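Local coordinates for protein arylalkylamine N-Acetyltransferase like 5b (PDB 4FD4) that probably transfers an acetyl or long-chain acyl group from coenzyme A to the amine of arylalkylamines such as serotonin and dopamine, as a member of the GNAT fold family, at residues V75-I81 and A126-L132; I34-H40 and E198-P203. One frame throughout, in Å; residues are numbered along the deposited sequence.

How the interactions relate
Interaction 1 lies in the core and interaction 2 near the surface, their centres about 22 Å apart and their nearest atoms about 8 Å apart without touching. Residues 75-81 and 126-132 are neighbouring antiparallel strands in the middle of the GNAT sheet, zipped by a ladder of backbone bonds that a beta bulge interrupts. Residues 34-40 and 198-203 share no element with them: a short helix and the turn that follows meet a loop that precedes the last strand. There just two backbone bonds cross, and a phenylalanine and a tyrosine supply much of the packing, with charged side chains at the outer end, whereas the strand pair combines isoleucines, small residues and Y127 with two histidines.

Interaction 1: residues V75-I81 and A126-L132; sequences VSIAGPI and AYHVHIL
I77 O takes two backbone bonds from the opposite strand, from H130 N at 2.7 Å and from I131 N at 3.0 Å, and this sharing defines a classic beta bulge. One step away, I131 O is also gripped twice, by I77 N and by the hydroxyl of S76, whose OG lies 2.9 Å from it. That OG stands anti to the backbone N (chi1 178°), which brings it almost in line with the carbonyl; a small hydroxyl suits a buried place beside a shared acceptor. Beyond the bulge, G79 pairs with H128 and I81 with A126. A water joins P80 O to H130 NE2, in the imidazole plane. Small A78 fits close against the Y127 ring, its CB 3.3 Å from CE1, while I81 CG2 rests on H128 CB at 3.6 Å. I77 and I131 run side by side, their CD1 methyls 4.0 Å apart. In the GNAT fold a bulge in this strand commonly helps part it from the next, parallel strand, and acyl-CoA probably enters that gap here too. Helix 143-158 covers the face of A78 and Y127, with Q151 bonded to both S76 and Y127; helix 17-28 packs on V75 and I131; strands 61-66 and 162-167 continue the sheet on either side.

Interaction 2: residues I34-H40 and E198-P203; sequences ITISYVH and EKLFEP
F201 swings its ring anti to its own carbonyl carbon (chi1 -60°), toward Y38. The Y38 CB leaves its backbone away from 198-203, but CG anti to N (chi1 -170°) carries the ring alongside L200 and up to F201. The two ring planes are inclined at 56°, and F201 CE1 comes to the edge of the tyrosine ring, 3.7 Å from CD1. The phenylalanine edge receives two oxygens: S37 OG lies 3.3 Å from CD1, and I34 O is 3.4 Å from CE1. Phenylalanine suits this place because its C-H edge can lie against these oxygens while its carbons pack on I34 CG2, Y38 and L107 of helix 99-115. Here helix 33-37 and the turn that follows meet the loop between strands 182-188 and 209-216 of the GNAT sheet, and a single backbone bridge pairs Y38 with F201. Two bonds secure it: E202 N reaches S37 O at 2.7 Å, nearly straight, and V39 N reaches L200 O at 2.9 Å. The Y38 hydroxyl bonds to D103 on helix 99-115. S37 is compact enough for S37 CB to approach P203 CA at 3.6 Å. At the outer end, E198 OE1 comes to the edge of the H40 ring, 3.8 Å from NE2.

Interaction 1: residues V75-I81 and A126-L132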
ATOM      1  N   VAL A  75      -6.322   6.046   6.606  1.00 20.74           N
ATOM      2  CA  VAL A  75      -6.826   4.859   5.897  1.00 23.21           C
ATOM      3  C   VAL A  75      -5.684   3.893   5.633  1.00 27.46           C
ATOM      4  O   VAL A  75      -4.537   4.306   5.446  1.00 23.80           O
ATOM      5  CB  VAL A  75      -7.534   5.250   4.579  1.00 18.60           C
ATOM      6  CG1 VAL A  75      -6.561   6.023   3.675  1.00 22.70           C
ATOM      7  CG2 VAL A  75      -8.121   3.985   3.818  1.00 17.59           C
ATOM      8  N   SER A  76      -5.990   2.598   5.667  1.00 21.27           N
ATOM      9  CA  SER A  76      -5.022   1.569   5.321  1.00 20.15           C
ATOM     10  C   SER A  76      -5.730   0.509   4.494  1.00 19.20           C
ATOM     11  O   SER A  76      -6.798   0.028   4.866  1.00 20.52           O
ATOM     12  CB  SER A  76      -4.401   0.927   6.555  1.00 24.28           C
ATOM     13  OG  SER A  76      -3.501  -0.108   6.156  1.00 24.19           O
ATOM     14  N   ILE A  77      -5.122   0.140   3.384  1.00 17.85           N
ATOM     15  CA  ILE A  77      -5.734  -0.842   2.504  1.00 21.26           C
ATOM     16  C   ILE A  77      -4.788  -2.017   2.341  1.00 20.27           C
ATOM     17  O   ILE A  77      -3.596  -1.848   2.042  1.00 22.58           O
ATOM     18  CB  ILE A  77      -6.120  -0.222   1.157  1.00 21.63           C
ATOM     19  CG1 ILE A  77      -7.091   0.940   1.408  1.00 25.37           C
ATOM     20  CG2 ILE A  77      -6.737  -1.276   0.230  1.00 22.84           C
ATOM     21  CD1 ILE A  77      -7.720   1.505   0.175  1.00 20.88           C
ATOM     22  N   ALA A  78      -5.322  -3.207   2.584  1.00 20.37           N
ATOM     23  CA  ALA A  78      -4.520  -4.430   2.534  1.00 19.58           C
ATOM     24  C   ALA A  78      -5.322  -5.518   1.818  1.00 21.60           C
ATOM     25  O   ALA A  78      -6.540  -5.412   1.679  1.00 19.54           O
ATOM     26  CB  ALA A  78      -4.170  -4.873   3.929  1.00 19.36           C
ATOM     27  N   GLY A  79      -4.644  -6.573   1.391  1.00 20.83           N
ATOM     28  CA  GLY A  79      -5.313  -7.689   0.735  1.00 20.55           C
ATOM     29  C   GLY A  79      -4.371  -8.876   0.732  1.00 19.38           C
ATOM     30  O   GLY A  79      -3.186  -8.718   1.032  1.00 20.97           O
ATOM     31  N   PRO A  80      -4.885 -10.067   0.382  1.00 22.55           N
ATOM     32  CA  PRO A  80      -4.016 -11.246   0.375  1.00 22.62           C
ATOM     33  C   PRO A  80      -3.065 -11.187  -0.810  1.00 23.61           C
ATOM     34  O   PRO A  80      -3.394 -10.603  -1.839  1.00 23.27           O
ATOM     35  CB  PRO A  80      -5.000 -12.416   0.232  1.00 20.97           C
ATOM     36  CG  PRO A  80      -6.203 -11.808  -0.497  1.00 28.96           C
ATOM     37  CD  PRO A  80      -6.259 -10.354  -0.063  1.00 24.60           C
ATOM     38  N   ILE A  81      -1.878 -11.760  -0.653  1.00 22.61           N
ATOM     39  CA  ILE A  81      -1.021 -12.024  -1.806  1.00 25.26           C
ATOM     40  C   ILE A  81      -0.654 -13.498  -1.765  1.00 26.27           C
ATOM     41  O   ILE A  81      -0.666 -14.121  -0.698  1.00 23.77           O
ATOM     42  CB  ILE A  81       0.261 -11.163  -1.811  1.00 25.22           C
ATOM     43  CG1 ILE A  81       1.023 -11.356  -0.501  1.00 21.72           C
ATOM     44  CG2 ILE A  81      -0.090  -9.689  -2.033  1.00 25.25           C
ATOM     45  CD1 ILE A  81       2.354 -10.617  -0.459  1.00 24.05           C
ATOM     46  N   ALA A 126      -0.115 -14.471   2.235  1.00 23.69           N
ATOM     47  CA  ALA A 126       0.310 -13.496   3.231  1.00 24.16           C
ATOM     48  C   ALA A 126      -0.638 -12.313   3.141  1.00 25.53           C
ATOM     49  O   ALA A 126      -1.362 -12.181   2.156  1.00 22.54           O
ATOM     50  CB  ALA A 126       1.737 -13.060   2.956  1.00 25.44           C
ATOM     51  N   TYR A 127      -0.633 -11.455   4.155  1.00 27.99           N
ATOM     52  CA  TYR A 127      -1.485 -10.267   4.154  1.00 23.75           C
ATOM     53  C   TYR A 127      -0.618  -9.060   3.844  1.00 26.97           C
ATOM     54  O   TYR A 127       0.324  -8.756   4.581  1.00 32.93           O
ATOM     55  CB  TYR A 127      -2.131 -10.108   5.527  1.00 26.95           C
ATOM     56  CG  TYR A 127      -3.275  -9.114   5.660  1.00 23.82           C
ATOM     57  CD1 TYR A 127      -3.089  -7.899   6.310  1.00 24.62           C
ATOM     58  CD2 TYR A 127      -4.551  -9.423   5.213  1.00 25.29           C
ATOM     59  CE1 TYR A 127      -4.142  -6.997   6.477  1.00 19.05           C
ATOM     60  CE2 TYR A 127      -5.615  -8.530   5.373  1.00 25.46           C
ATOM     61  CZ  TYR A 127      -5.406  -7.324   6.001  1.00 22.85           C
ATOM     62  OH  TYR A 127      -6.467  -6.449   6.158  1.00 24.22           O
ATOM     63  N   HIS A 128      -0.953  -8.350   2.774  1.00 21.89           N
ATOM     64  CA  HIS A 128      -0.085  -7.291   2.280  1.00 24.29           C
ATOM     65  C   HIS A 128      -0.731  -5.917   2.395  1.00 24.17           C
ATOM     66  O   HIS A 128      -1.773  -5.666   1.794  1.00 21.41           O
ATOM     67  CB  HIS A 128       0.286  -7.570   0.829  1.00 23.77           C
ATOM     68  CG  HIS A 128       1.343  -6.661   0.297  1.00 27.45           C
ATOM     69  ND1 HIS A 128       2.666  -6.769   0.662  1.00 24.83           N
ATOM     70  CD2 HIS A 128       1.277  -5.630  -0.581  1.00 27.59           C
ATOM     71  CE1 HIS A 128       3.370  -5.845   0.038  1.00 29.00           C
ATOM     72  NE2 HIS A 128       2.548  -5.137  -0.722  1.00 33.53           N
ATOM     73  N   VAL A 129      -0.126  -5.042   3.190  1.00 22.45           N
ATOM     74  CA  VAL A 129      -0.577  -3.668   3.272  1.00 23.84           C
ATOM     75  C   VAL A 129      -0.141  -2.927   2.014  1.00 23.18           C
ATOM     76  O   VAL A 129       1.060  -2.742   1.775  1.00 24.68           O
ATOM     77  CB  VAL A 129      -0.024  -2.936   4.527  1.00 25.65           C
ATOM     78  CG1 VAL A 129      -0.563  -1.511   4.577  1.00 20.34           C
ATOM     79  CG2 VAL A 129      -0.415  -3.674   5.794  1.00 22.48           C
ATOM     80  N   HIS A 130      -1.120  -2.517   1.213  1.00 22.47           N
ATOM     81  CA  HIS A 130      -0.871  -1.745  -0.009  1.00 26.48           C
ATOM     82  C   HIS A 130      -0.777  -0.252   0.303  1.00 29.92           C
ATOM     83  O   HIS A 130       0.031   0.465  -0.291  1.00 26.62           O
ATOM     84  CB  HIS A 130      -2.012  -1.925  -1.017  1.00 27.46           C
ATOM     85  CG  HIS A 130      -2.182  -3.334  -1.519  1.00 29.94           C
ATOM     86  ND1 HIS A 130      -1.269  -3.945  -2.339  1.00 32.64           N
ATOM     87  CD2 HIS A 130      -3.194  -4.220  -1.335  1.00 29.43           C
ATOM     88  CE1 HIS A 130      -1.697  -5.167  -2.640  1.00 27.05           C
ATOM     89  NE2 HIS A 130      -2.854  -5.358  -2.038  1.00 29.49           N
ATOM     90  N   ILE A 131      -1.641   0.217   1.206  1.00 21.08           N
ATOM     91  CA  ILE A 131      -1.724   1.651   1.521  1.00 23.71           C
ATOM     92  C   ILE A 131      -1.751   1.891   3.040  1.00 23.76           C
ATOM     93  O   ILE A 131      -2.439   1.189   3.776  1.00 23.29           O
ATOM     94  CB  ILE A 131      -2.997   2.285   0.900  1.00 24.42           C
ATOM     95  CG1 ILE A 131      -2.930   2.264  -0.631  1.00 29.60           C
ATOM     96  CG2 ILE A 131      -3.215   3.714   1.410  1.00 25.44           C
ATOM     97  CD1 ILE A 131      -4.225   2.693  -1.317  1.00 26.95           C
ATOM     98  N   LEU A 132      -0.992   2.875   3.509  1.00 21.22           N
ATOM     99  CA  LEU A 132      -1.081   3.331   4.899  1.00 20.98           C
ATOM    100  C   LEU A 132      -0.915   4.845   4.846  1.00 25.14           C
ATOM    101  O   LEU A 132       0.160   5.332   4.500  1.00 24.96           O
ATOM    102  CB  LEU A 132       0.042   2.715   5.735  1.00 24.90           C
ATOM    103  CG  LEU A 132       0.217   3.126   7.207  1.00 30.59           C
ATOM    104  CD1 LEU A 132      -1.008   2.775   8.019  1.00 27.97           C
ATOM    105  CD2 LEU A 132       1.453   2.467   7.812  1.00 31.33           C
TER
HETATM  106  O   HOH W   1      -3.922  -7.938  -2.581  1.00 31.87           O

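Interaction 2: residues I34-H40 and E198-P203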
ATOM      1  N   ILE A  34       5.465   6.708  -5.220  1.00 31.14           N
ATOM      2  CA  ILE A  34       5.346   6.060  -6.522  1.00 30.91           C
ATOM      3  C   ILE A  34       4.526   6.897  -7.512  1.00 32.63           C
ATOM      4  O   ILE A  34       5.020   7.246  -8.583  1.00 33.97           O
ATOM      5  CB  ILE A  34       4.817   4.613  -6.401  1.00 34.18           C
ATOM      6  CG1 ILE A  34       5.858   3.748  -5.675  1.00 30.75           C
ATOM      7  CG2 ILE A  34       4.512   4.028  -7.776  1.00 32.97           C
ATOM      8  CD1 ILE A  34       5.386   2.339  -5.343  1.00 30.65           C
ATOM      9  N   THR A  35       3.296   7.251  -7.150  1.00 29.21           N
ATOM     10  CA  THR A  35       2.417   7.989  -8.064  1.00 27.94           C
ATOM     11  C   THR A  35       2.933   9.387  -8.478  1.00 30.72           C
ATOM     12  O   THR A  35       2.853   9.740  -9.654  1.00 32.12           O
ATOM     13  CB  THR A  35       0.933   7.992  -7.561  1.00 36.63           C
ATOM     14  OG1 THR A  35       0.229   9.150  -8.024  1.00 39.06           O
ATOM     15  CG2 THR A  35       0.882   7.942  -6.064  1.00 36.92           C
ATOM     16  N   ILE A  36       3.495  10.161  -7.544  1.00 33.68           N
ATOM     17  CA  ILE A  36       3.950  11.523  -7.892  1.00 39.15           C
ATOM     18  C   ILE A  36       5.355  11.606  -8.503  1.00 39.88           C
ATOM     19  O   ILE A  36       5.740  12.643  -9.042  1.00 39.45           O
ATOM     20  CB  ILE A  36       3.843  12.530  -6.710  1.00 34.77           C
ATOM     21  CG1 ILE A  36       4.844  12.182  -5.610  1.00 32.10           C
ATOM     22  CG2 ILE A  36       2.413  12.587  -6.176  1.00 33.95           C
ATOM     23  CD1 ILE A  36       5.088  13.323  -4.634  1.00 42.33           C
ATOM     24  N   SER A  37       6.128  10.527  -8.423  1.00 37.34           N
ATOM     25  CA  SER A  37       7.455  10.534  -9.038  1.00 35.06           C
ATOM     26  C   SER A  37       7.397  10.132 -10.514  1.00 42.80           C
ATOM     27  O   SER A  37       8.407  10.194 -11.228  1.00 37.44           O
ATOM     28  CB  SER A  37       8.400   9.609  -8.285  1.00 36.00           C
ATOM     29  OG  SER A  37       8.161   8.256  -8.630  1.00 44.67           O
ATOM     30  N   TYR A  38       6.211   9.732 -10.965  1.00 35.02           N
ATOM     31  CA  TYR A  38       6.029   9.212 -12.315  1.00 36.40           C
ATOM     32  C   TYR A  38       6.395  10.246 -13.370  1.00 41.98           C
ATOM     33  O   TYR A  38       5.989  11.411 -13.296  1.00 37.87           O
ATOM     34  CB  TYR A  38       4.591   8.747 -12.528  1.00 34.23           C
ATOM     35  CG  TYR A  38       4.355   7.974 -13.819  1.00 32.49           C
ATOM     36  CD1 TYR A  38       5.014   6.782 -14.076  1.00 32.75           C
ATOM     37  CD2 TYR A  38       3.444   8.421 -14.755  1.00 35.62           C
ATOM     38  CE1 TYR A  38       4.778   6.063 -15.249  1.00 33.92           C
ATOM     39  CE2 TYR A  38       3.203   7.719 -15.928  1.00 35.25           C
ATOM     40  CZ  TYR A  38       3.872   6.546 -16.166  1.00 35.37           C
ATOM     41  OH  TYR A  38       3.619   5.851 -17.326  1.00 33.31           O
ATOM     42  N   VAL A  39       7.152   9.776 -14.356  1.00 42.33           N
ATOM     43  CA  VAL A  39       7.718  10.578 -15.433  1.00 42.41           C
ATOM     44  C   VAL A  39       6.714  11.341 -16.305  1.00 43.58           C
ATOM     45  O   VAL A  39       7.006  12.456 -16.750  1.00 47.84           O
ATOM     46  CB  VAL A  39       8.620   9.679 -16.303  1.00 44.52           C
ATOM     47  CG1 VAL A  39       8.597  10.114 -17.762  1.00 47.27           C
ATOM     48  CG2 VAL A  39      10.032   9.649 -15.737  1.00 44.38           C
ATOM     49  N   HIS A  40       5.542  10.760 -16.556  1.00 43.06           N
ATOM     50  CA  HIS A  40       4.591  11.385 -17.478  1.00 38.87           C
ATOM     51  C   HIS A  40       3.393  12.070 -16.811  1.00 45.45           C
ATOM     52  O   HIS A  40       2.371  12.308 -17.461  1.00 49.69           O
ATOM     53  CB  HIS A  40       4.101  10.382 -18.529  1.00 44.35           C
ATOM     54  CG  HIS A  40       5.205   9.681 -19.257  1.00 49.72           C
ATOM     55  ND1 HIS A  40       6.079  10.339 -20.097  1.00 47.42           N
ATOM     56  CD2 HIS A  40       5.576   8.379 -19.273  1.00 50.06           C
ATOM     57  CE1 HIS A  40       6.941   9.472 -20.597  1.00 54.89           C
ATOM     58  NE2 HIS A  40       6.659   8.274 -20.110  1.00 54.31           N
ATOM     59  N   GLU A 198      13.345   1.405 -19.845  1.00 41.50           N
ATOM     60  CA  GLU A 198      12.916   2.783 -19.612  1.00 38.46           C
ATOM     61  C   GLU A 198      12.871   3.168 -18.133  1.00 39.84           C
ATOM     62  O   GLU A 198      12.322   2.428 -17.301  1.00 38.61           O
ATOM     63  CB  GLU A 198      11.543   3.004 -20.244  1.00 43.21           C
ATOM     64  CG  GLU A 198      11.127   4.462 -20.351  1.00 47.37           C
ATOM     65  CD  GLU A 198       9.858   4.646 -21.173  1.00 55.25           C
ATOM     66  OE1 GLU A 198       9.269   5.749 -21.103  1.00 55.61           O
ATOM     67  OE2 GLU A 198       9.458   3.697 -21.892  1.00 54.72           O
ATOM     68  N   LYS A 199      13.414   4.319 -17.817  1.00 38.84           N
ATOM     69  CA  LYS A 199      13.329   4.934 -16.524  1.00 38.72           C
ATOM     70  C   LYS A 199      12.003   5.632 -16.365  1.00 44.89           C
ATOM     71  O   LYS A 199      11.740   6.561 -17.073  1.00 47.03           O
ATOM     72  CB  LYS A 199      14.410   5.979 -16.427  1.00 43.12           C
ATOM     73  CG  LYS A 199      14.641   6.493 -15.058  1.00 44.34           C
ATOM     74  CD  LYS A 199      15.289   7.819 -15.119  1.00 49.15           C
ATOM     75  CE  LYS A 199      15.177   8.485 -13.824  1.00 57.48           C
ATOM     76  NZ  LYS A 199      15.954   7.798 -12.821  1.00 54.49           N
ATOM     77  N   LEU A 200      11.172   5.202 -15.422  1.00 41.55           N
ATOM     78  CA  LEU A 200       9.792   5.684 -15.382  1.00 39.02           C
ATOM     79  C   LEU A 200       9.464   6.520 -14.150  1.00 38.63           C
ATOM     80  O   LEU A 200       8.410   7.143 -14.082  1.00 38.74           O
ATOM     81  CB  LEU A 200       8.825   4.508 -15.484  1.00 38.94           C
ATOM     82  CG  LEU A 200       8.660   3.919 -16.879  1.00 38.17           C
ATOM     83  CD1 LEU A 200       7.962   2.571 -16.815  1.00 34.68           C
ATOM     84  CD2 LEU A 200       7.906   4.889 -17.776  1.00 43.07           C
ATOM     85  N   PHE A 201      10.367   6.528 -13.181  1.00 40.07           N
ATOM     86  CA  PHE A 201      10.121   7.248 -11.947  1.00 40.86           C
ATOM     87  C   PHE A 201      11.292   8.139 -11.596  1.00 40.42           C
ATOM     88  O   PHE A 201      12.443   7.718 -11.656  1.00 42.04           O
ATOM     89  CB  PHE A 201       9.821   6.265 -10.815  1.00 39.60           C
ATOM     90  CG  PHE A 201       8.609   5.413 -11.073  1.00 41.60           C
ATOM     91  CD1 PHE A 201       7.341   5.873 -10.748  1.00 37.19           C
ATOM     92  CD2 PHE A 201       8.734   4.164 -11.659  1.00 33.11           C
ATOM     93  CE1 PHE A 201       6.221   5.095 -10.986  1.00 33.77           C
ATOM     94  CE2 PHE A 201       7.618   3.378 -11.908  1.00 35.63           C
ATOM     95  CZ  PHE A 201       6.360   3.842 -11.568  1.00 34.92           C
ATOM     96  N   GLU A 202      10.978   9.373 -11.223  1.00 45.31           N
ATOM     97  CA  GLU A 202      11.982  10.381 -10.926  1.00 47.14           C
ATOM     98  C   GLU A 202      11.613  11.102  -9.641  1.00 46.65           C
ATOM     99  O   GLU A 202      11.083  12.211  -9.678  1.00 50.14           O
ATOM    100  CB  GLU A 202      12.055  11.389 -12.073  1.00 53.42           C
ATOM    101  CG  GLU A 202      13.463  11.833 -12.445  1.00 60.12           C
ATOM    102  CD  GLU A 202      13.623  12.045 -13.944  1.00 59.88           C
ATOM    103  OE1 GLU A 202      14.545  11.441 -14.531  1.00 62.01           O
ATOM    104  OE2 GLU A 202      12.830  12.809 -14.533  1.00 60.42           O
ATOM    105  N   PRO A 203      11.887  10.472  -8.490  1.00 48.52           N
ATOM    106  CA  PRO A 203      11.483  11.097  -7.227  1.00 50.60           C
ATOM    107  C   PRO A 203      12.257  12.390  -6.972  1.00 59.99           C
ATOM    108  O   PRO A 203      13.496  12.366  -6.884  1.00 57.89           O
ATOM    109  CB  PRO A 203      11.839  10.032  -6.175  1.00 47.87           C
ATOM    110  CG  PRO A 203      12.901   9.193  -6.819  1.00 48.37           C
ATOM    111  CD  PRO A 203      12.617   9.207  -8.288  1.00 45.35           C
TER